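Local coordinates for protein Xaa-Pro dipeptidase (Lactobacillus brevis, PDB 3I7M) that probably acts as a manganese-dependent metalloexopeptidase of the M24B family, represented here by its N-terminal creatinase/prolidase domain, at residues E41-L46 against E82-M87; T33-D38 against V63-E68. One frame throughout, in Å; residues are numbered along the deposited sequence.

Contact 1 (E41-L46 against E82-M87)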
ATOM      1  N   GLU A  41       6.538  13.726  -4.222  1.00 22.31           N
ATOM      2  CA  GLU A  41       7.826  13.062  -4.129  0.60 21.91           C
ATOM      3  C   GLU A  41       7.832  12.123  -2.927  1.00 20.41           C
ATOM      4  O   GLU A  41       8.455  11.081  -2.973  1.00 20.20           O
ATOM      5  CB  GLU A  41       8.970  14.059  -4.092  0.60 22.97           C
ATOM      6  CG  GLU A  41       8.902  15.131  -5.213  0.60 24.19           C
ATOM      7  CD  GLU A  41      10.235  15.394  -5.900  0.60 27.85           C
ATOM      8  OE1 GLU A  41      11.294  14.973  -5.375  0.60 29.47           O
ATOM      9  OE2 GLU A  41      10.220  16.030  -6.975  0.60 29.75           O
ATOM     10  N   ARG A  42       7.071  12.430  -1.878  1.00 17.65           N
ATOM     11  CA  ARG A  42       7.046  11.569  -0.709  1.00 15.25           C
ATOM     12  C   ARG A  42       6.211  10.292  -0.930  1.00 14.08           C
ATOM     13  O   ARG A  42       5.703  10.034  -2.030  1.00 15.06           O
ATOM     14  CB  ARG A  42       6.636  12.334   0.538  1.00 15.08           C
ATOM     15  CG  ARG A  42       7.794  13.258   1.122  1.00 17.25           C
ATOM     16  CD  ARG A  42       7.224  14.131   2.228  1.00 13.75           C
ATOM     17  NE  ARG A  42       8.037  15.231   2.705  1.00 17.05           N
ATOM     18  CZ  ARG A  42       8.305  16.281   1.965  1.00 15.58           C
ATOM     19  NH1 ARG A  42       8.972  17.298   2.472  1.00 14.01           N
ATOM     20  NH2 ARG A  42       7.865  16.344   0.726  1.00 20.39           N
ATOM     21  N   VAL A  43       6.112   9.479   0.098  1.00 11.87           N
ATOM     22  CA  VAL A  43       5.570   8.134  -0.045  1.00 10.64           C
ATOM     23  C   VAL A  43       4.230   8.060   0.677  1.00 10.15           C
ATOM     24  O   VAL A  43       4.113   8.289   1.905  1.00 11.80           O
ATOM     25  CB  VAL A  43       6.546   7.061   0.488  1.00 12.05           C
ATOM     26  CG1 VAL A  43       5.911   5.644   0.387  1.00 11.61           C
ATOM     27  CG2 VAL A  43       7.852   7.135  -0.191  1.00 10.40           C
ATOM     28  N   LEU A  44       3.165   7.786  -0.067  1.00  9.63           N
ATOM     29  CA  LEU A  44       1.812   7.538   0.436  1.00  8.65           C
ATOM     30  C   LEU A  44       1.368   6.187  -0.109  1.00  8.96           C
ATOM     31  O   LEU A  44       1.458   5.977  -1.340  1.00 12.56           O
ATOM     32  CB  LEU A  44       0.873   8.606  -0.040  1.00  9.75           C
ATOM     33  CG  LEU A  44      -0.621   8.393   0.193  1.00 10.87           C
ATOM     34  CD1 LEU A  44      -0.987   8.489   1.694  1.00 11.95           C
ATOM     35  CD2 LEU A  44      -1.470   9.360  -0.623  1.00 14.15           C
ATOM     36  N   ALA A  45       0.977   5.287   0.771  1.00  7.47           N
ATOM     37  CA  ALA A  45       0.594   3.943   0.316  1.00  8.22           C
ATOM     38  C   ALA A  45      -0.512   3.404   1.152  1.00  9.11           C
ATOM     39  O   ALA A  45      -0.688   3.779   2.320  1.00 10.26           O
ATOM     40  CB  ALA A  45       1.842   3.009   0.447  1.00 11.88           C
ATOM     41  N   LEU A  46      -1.245   2.473   0.572  1.00  9.45           N
ATOM     42  CA  LEU A  46      -2.291   1.727   1.267  1.00  9.89           C
ATOM     43  C   LEU A  46      -1.994   0.244   1.050  1.00  8.80           C
ATOM     44  O   LEU A  46      -1.911  -0.195  -0.099  1.00  9.94           O
ATOM     45  CB  LEU A  46      -3.674   2.133   0.785  1.00 10.37           C
ATOM     46  CG  LEU A  46      -4.859   1.726   1.651  1.00 12.87           C
ATOM     47  CD1 LEU A  46      -6.092   2.560   1.253  1.00 17.16           C
ATOM     48  CD2 LEU A  46      -5.081   0.258   1.473  1.00 14.82           C
ATOM     49  N   GLU A  82      13.403  10.289   7.556  1.00 17.14           N
ATOM     50  CA  GLU A  82      13.332   8.853   7.850  1.00 14.78           C
ATOM     51  C   GLU A  82      13.296   8.041   6.539  1.00 14.34           C
ATOM     52  O   GLU A  82      12.945   8.603   5.513  1.00 15.60           O
ATOM     53  CB  GLU A  82      12.089   8.555   8.711  1.00 14.58           C
ATOM     54  CG  GLU A  82      12.188   9.128  10.088  1.00 15.44           C
ATOM     55  CD  GLU A  82      11.032   8.754  10.979  1.00 21.11           C
ATOM     56  OE1 GLU A  82       9.871   9.051  10.645  1.00 18.67           O
ATOM     57  OE2 GLU A  82      11.269   8.203  12.086  1.00 26.05           O
ATOM     58  N   ASN A  83      13.577   6.728   6.589  1.00 12.98           N
ATOM     59  CA  ASN A  83      13.528   5.856   5.412  1.00 13.54           C
ATOM     60  C   ASN A  83      12.125   5.215   5.303  1.00 12.46           C
ATOM     61  O   ASN A  83      11.794   4.312   6.058  1.00 11.65           O
ATOM     62  CB  ASN A  83      14.600   4.749   5.482  1.00 14.32           C
ATOM     63  CG  ASN A  83      14.639   3.837   4.213  1.00 15.94           C
ATOM     64  OD1 ASN A  83      13.655   3.651   3.511  1.00 14.96           O
ATOM     65  ND2 ASN A  83      15.803   3.302   3.916  1.00 21.74           N
ATOM     66  N   PRO A  84      11.284   5.689   4.373  1.00 11.78           N
ATOM     67  CA  PRO A  84       9.918   5.207   4.343  1.00 10.50           C
ATOM     68  C   PRO A  84       9.822   3.732   3.964  1.00  8.93           C
ATOM     69  O   PRO A  84       8.950   3.040   4.407  1.00 10.94           O
ATOM     70  CB  PRO A  84       9.221   6.123   3.332  1.00 11.42           C
ATOM     71  CG  PRO A  84      10.344   6.525   2.379  1.00 13.03           C
ATOM     72  CD  PRO A  84      11.555   6.684   3.305  1.00 11.89           C
ATOM     73  N   TRP A  85      10.754   3.250   3.130  1.00  9.60           N
ATOM     74  CA  TRP A  85      10.711   1.891   2.687  1.00  9.57           C
ATOM     75  C   TRP A  85      10.981   0.898   3.818  1.00 10.16           C
ATOM     76  O   TRP A  85      10.311  -0.128   3.924  1.00 10.77           O
ATOM     77  CB  TRP A  85      11.659   1.667   1.485  1.00  9.18           C
ATOM     78  CG  TRP A  85      11.411   2.669   0.409  1.00  9.52           C
ATOM     79  CD1 TRP A  85      12.187   3.720   0.059  1.00 10.07           C
ATOM     80  CD2 TRP A  85      10.194   2.785  -0.351  1.00  9.92           C
ATOM     81  NE1 TRP A  85      11.528   4.470  -0.915  1.00 11.95           N
ATOM     82  CE2 TRP A  85      10.328   3.892  -1.181  1.00 10.00           C
ATOM     83  CE3 TRP A  85       9.029   2.037  -0.417  1.00 12.43           C
ATOM     84  CZ2 TRP A  85       9.271   4.270  -2.098  1.00 11.78           C
ATOM     85  CZ3 TRP A  85       8.034   2.427  -1.307  1.00 12.49           C
ATOM     86  CH2 TRP A  85       8.176   3.542  -2.101  1.00 13.58           C
ATOM     87  N   ALA A  86      11.972   1.251   4.640  1.00 11.60           N
ATOM     88  CA  ALA A  86      12.288   0.421   5.800  1.00 11.95           C
ATOM     89  C   ALA A  86      11.149   0.428   6.772  1.00 11.93           C
ATOM     90  O   ALA A  86      10.815  -0.604   7.313  1.00 13.93           O
ATOM     91  CB  ALA A  86      13.547   0.866   6.472  1.00 12.11           C
HETATM   92  N   MSE A  87      10.515   1.577   6.935  1.00 11.23           N
HETATM   93  CA  MSE A  87       9.399   1.669   7.867  0.60 11.43           C
HETATM   94  C   MSE A  87       8.169   0.919   7.382  1.00 12.38           C
HETATM   95  O   MSE A  87       7.513   0.275   8.152  1.00 13.31           O
HETATM   96  CB  MSE A  87       9.090   3.095   8.118  0.60 11.31           C
HETATM   97  CG  MSE A  87      10.165   3.745   8.925  0.60 12.02           C
HETATM   98 SE   MSE A  87       9.906   5.610   9.083  0.36 14.60          SE
HETATM   99  CE  MSE A  87       8.320   5.677  10.191  0.60 12.60           C
TER
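Val43 packs against Pro84 and Trp85 in an apolar contact between the lead-in to strand 45-48 and the first turn of helix 84-94, which lies over the sheet. The buried valine supplies both methyls. Its CG2 enters the angle between the two helix residues, 3.6 Å from Pro84 CG and 3.7 Å from Trp85 CZ2, while CG1 reaches Trp85 CH2 at 4.0 Å. With CG1 anti to the backbone N (chi1 177°), CG2 is the branch that takes the place between pyrrolidine and indole. The six-membered end of the indole does the touching, and the methyl comes to it obliquely; Pro84 CG itself lies above the indole plane, offset toward the rim, and proline and indole both border the valine methyl. Tyr22 of strand 20-23 also touches Val43 and Trp85, and Phe57 of strand 55-59 and Tyr78 of strand 75-78 touch Pro84.

The helix start is fixed by Asn83 at the N-cap. Its OD1 accepts from Ala86 N at 3.1 Å, a nearly straight bond (164°) whose donor stands well above the carbonyl plane, and more weakly from Trp85 N at 3.0 Å. Pro84, which has no N-H to offer, suits the first turn. On the other segment, Val43 N is bonded to the hydroxyl of Tyr78, and Arg42 forms a salt bridge with Asp80, which ties this loop to the chain just ahead of the helix. The packing of helix 84-94 against the mixed sheet, met here by Val43 just before its strand begins, belongs to the layered alpha/beta architecture of the creatinase/prolidase N-terminal domain.

Contact 2 (T33-D38 against V63-E68)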
ATOM      1  N   THR A  33     -10.670   5.838   0.188  1.00 17.69           N
ATOM      2  CA  THR A  33     -10.711   6.576   1.472  1.00 17.98           C
ATOM      3  C   THR A  33     -11.338   7.975   1.429  1.00 18.03           C
ATOM      4  O   THR A  33     -11.660   8.551   2.472  1.00 20.48           O
ATOM      5  CB  THR A  33      -9.286   6.742   2.027  1.00 19.10           C
ATOM      6  OG1 THR A  33      -8.634   7.714   1.236  1.00 17.03           O
ATOM      7  CG2 THR A  33      -8.587   5.418   2.047  1.00 20.20           C
ATOM      8  N   GLY A  34     -11.485   8.592   0.262  1.00 17.13           N
ATOM      9  CA  GLY A  34     -11.831  10.012   0.215  1.00 16.41           C
ATOM     10  C   GLY A  34     -10.705  11.009   0.428  1.00 16.79           C
ATOM     11  O   GLY A  34     -10.915  12.212   0.234  1.00 18.34           O
ATOM     12  N   PHE A  35      -9.480  10.476   0.650  1.00 16.14           N
ATOM     13  CA  PHE A  35      -8.331  11.350   0.847  1.00 17.31           C
ATOM     14  C   PHE A  35      -7.785  11.694  -0.519  1.00 17.57           C
ATOM     15  O   PHE A  35      -7.313  10.786  -1.248  1.00 16.00           O
ATOM     16  CB  PHE A  35      -7.275  10.658   1.685  1.00 17.02           C
ATOM     17  CG  PHE A  35      -6.021  11.469   1.848  1.00 19.27           C
ATOM     18  CD1 PHE A  35      -5.988  12.604   2.651  1.00 19.75           C
ATOM     19  CD2 PHE A  35      -4.858  11.115   1.151  1.00 19.99           C
ATOM     20  CE1 PHE A  35      -4.844  13.345   2.788  1.00 20.65           C
ATOM     21  CE2 PHE A  35      -3.732  11.865   1.278  1.00 19.52           C
ATOM     22  CZ  PHE A  35      -3.704  12.974   2.109  1.00 21.46           C
ATOM     23  N   GLY A  36      -7.863  12.956  -0.881  0.80 18.93           N
ATOM     24  CA  GLY A  36      -7.613  13.347  -2.240  0.80 19.98           C
ATOM     25  C   GLY A  36      -6.211  13.870  -2.311  0.80 21.04           C
ATOM     26  O   GLY A  36      -5.770  14.600  -1.421  0.80 21.88           O
ATOM     27  N   SER A  37      -5.481  13.445  -3.347  0.80 22.50           N
ATOM     28  CA  SER A  37      -4.116  13.947  -3.530  0.80 22.75           C
ATOM     29  C   SER A  37      -3.562  13.834  -4.947  0.80 23.61           C
ATOM     30  O   SER A  37      -4.157  13.276  -5.856  0.80 22.00           O
ATOM     31  CB  SER A  37      -3.159  13.267  -2.535  0.80 21.95           C
ATOM     32  OG  SER A  37      -2.903  11.924  -2.917  0.80 18.92           O
ATOM     33  N   ASP A  38      -2.399  14.441  -5.108  0.80 26.29           N
ATOM     34  CA  ASP A  38      -1.751  14.610  -6.396  0.80 27.22           C
ATOM     35  C   ASP A  38      -0.417  13.902  -6.239  0.80 26.41           C
ATOM     36  O   ASP A  38      -0.010  13.648  -5.106  0.80 25.70           O
ATOM     37  CB  ASP A  38      -1.530  16.096  -6.658  0.80 27.93           C
ATOM     38  CG  ASP A  38      -0.672  16.762  -5.577  0.80 30.93           C
ATOM     39  OD1 ASP A  38      -1.181  16.962  -4.433  0.80 35.27           O
ATOM     40  OD2 ASP A  38       0.515  17.044  -5.860  0.80 34.00           O
ATOM     41  N   VAL A  63      -1.107  12.590   8.093  1.00 10.22           N
ATOM     42  CA  VAL A  63      -1.806  11.623   8.914  1.00 10.94           C
ATOM     43  C   VAL A  63      -3.138  12.131   9.422  1.00 10.90           C
ATOM     44  O   VAL A  63      -4.137  11.421   9.428  1.00 12.42           O
ATOM     45  CB  VAL A  63      -0.946  11.049  10.061  1.00 10.78           C
ATOM     46  CG1 VAL A  63      -1.741  10.165  11.006  1.00 14.12           C
ATOM     47  CG2 VAL A  63       0.285  10.316   9.524  1.00 10.19           C
ATOM     48  N   GLU A  64      -3.126  13.371   9.875  1.00 10.33           N
ATOM     49  CA  GLU A  64      -4.374  13.958  10.427  1.00 11.14           C
ATOM     50  C   GLU A  64      -5.527  13.926   9.462  1.00 10.04           C
ATOM     51  O   GLU A  64      -6.614  13.473   9.819  1.00 10.71           O
ATOM     52  CB  GLU A  64      -4.172  15.376  10.949  1.00 11.40           C
ATOM     53  CG  GLU A  64      -5.476  16.110  11.315  1.00 10.73           C
ATOM     54  CD  GLU A  64      -5.326  17.546  11.777  1.00 13.40           C
ATOM     55  OE1 GLU A  64      -4.215  18.081  11.830  1.00 12.45           O
ATOM     56  OE2 GLU A  64      -6.410  18.176  11.971  1.00 10.96           O
ATOM     57  N   VAL A  65      -5.338  14.515   8.282  1.00 12.19           N
ATOM     58  CA  VAL A  65      -6.405  14.580   7.316  1.00 13.04           C
ATOM     59  C   VAL A  65      -6.790  13.171   6.840  1.00 13.04           C
ATOM     60  O   VAL A  65      -7.985  12.897   6.623  1.00 14.25           O
ATOM     61  CB  VAL A  65      -6.022  15.538   6.194  1.00 13.15           C
ATOM     62  CG1 VAL A  65      -7.068  15.461   5.055  1.00 18.47           C
ATOM     63  CG2 VAL A  65      -5.935  16.961   6.704  1.00 17.89           C
ATOM     64  N   ILE A  66      -5.843  12.241   6.754  1.00 11.98           N
ATOM     65  CA  ILE A  66      -6.189  10.807   6.467  1.00 13.07           C
ATOM     66  C   ILE A  66      -7.093  10.196   7.559  1.00 14.18           C
ATOM     67  O   ILE A  66      -8.097   9.512   7.293  1.00 14.87           O
ATOM     68  CB  ILE A  66      -4.928   9.933   6.241  1.00 12.84           C
ATOM     69  CG1 ILE A  66      -4.180  10.434   4.995  1.00 12.96           C
ATOM     70  CG2 ILE A  66      -5.317   8.427   6.119  1.00 15.51           C
ATOM     71  CD1 ILE A  66      -2.768   9.932   4.896  1.00 13.21           C
ATOM     72  N   LYS A  67      -6.724  10.382   8.829  1.00 13.88           N
ATOM     73  CA  LYS A  67      -7.587   9.843   9.874  1.00 12.51           C
ATOM     74  C   LYS A  67      -8.976  10.512   9.918  1.00 13.55           C
ATOM     75  O   LYS A  67      -9.981   9.887  10.267  1.00 15.19           O
ATOM     76  CB  LYS A  67      -6.899   9.935  11.242  1.00 14.06           C
ATOM     77  CG  LYS A  67      -5.766   8.968  11.422  1.00 13.86           C
ATOM     78  CD  LYS A  67      -5.276   8.951  12.850  1.00 17.66           C
ATOM     79  CE  LYS A  67      -4.134   7.948  13.026  1.00 22.74           C
ATOM     80  NZ  LYS A  67      -3.618   8.041  14.464  1.00 24.64           N
ATOM     81  N   GLU A  68      -9.063  11.786   9.535  1.00 12.60           N
ATOM     82  CA  GLU A  68     -10.332  12.489   9.494  1.00 13.05           C
ATOM     83  C   GLU A  68     -11.289  11.989   8.437  1.00 13.92           C
ATOM     84  O   GLU A  68     -12.418  12.482   8.369  1.00 13.52           O
ATOM     85  CB  GLU A  68     -10.081  13.988   9.339  1.00 12.69           C
ATOM     86  CG  GLU A  68      -9.617  14.598  10.654  1.00 10.76           C
ATOM     87  CD  GLU A  68      -9.031  16.011  10.513  1.00 13.22           C
ATOM     88  OE1 GLU A  68      -8.847  16.476   9.363  1.00 16.37           O
ATOM     89  OE2 GLU A  68      -8.737  16.628  11.560  1.00 10.71           O
TER
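A single methylene, Ile66 CG1, sits almost exactly over the centre of the Phe35 ring, 3.6 Å from the centroid and only 8° off the ring normal, a CH-pi contact between a loop and a short helix of the creatinase/prolidase N-terminal domain. All six ring carbons lie within 4.0 Å of that one carbon, as expected for an atom centred over the ring. Val65, the preceding helix residue, meets the same ring differently: its CG1 lies at the edge, in the ring plane, 3.8 Å from Phe35 CE1. Face and edge are thus held by consecutive residues of helix 63-67.

The loop follows helix 26-33, and its path is set by an ST turn at the helix end. Gly34 leaves the helix with positive phi, and Thr33 OG1 takes the amide of Phe35 while also bonding to Ile29 O. The bond from CA to CB of Phe35 points toward helix 63-67, and with CG anti to the backbone N (chi1 176°) the ring is carried on to lie against Ile66. Leu44 and Glu62 also touch the phenylalanine, whereas Ile66 also touches Ile56 and Ala58 of strand 55-59 and Val75 of strand 75-78 and so connects the loop with the sheet. The bond that positions the base of the aromatic side chain runs from Phe35 N to Thr33 OG1 at 2.9 Å, with an N-H...O angle of 159°.

In the fold
The two contacts have centres about 16 Å apart, and their segments alternate along the chain, in the order 33-38, 41-46, 63-68, 82-87. They meet through segment 41-46: Leu44 CD2 lies 3.9 Å from Phe35 CE2, its other methyl, CD1, is 3.9 Å from Ile66 CD1, and Leu46 CD1, near the start of strand 45-48, touches Thr33 CG2. Val43 and Leu44, neighbours in sequence, therefore serve different contacts, the former facing helix 84-94 and the latter packing with the loop and helix 63-67. Both contacts belong to the N-terminal domain; the metallopeptidase domain, expected to hold the manganese site, is absent from this construct.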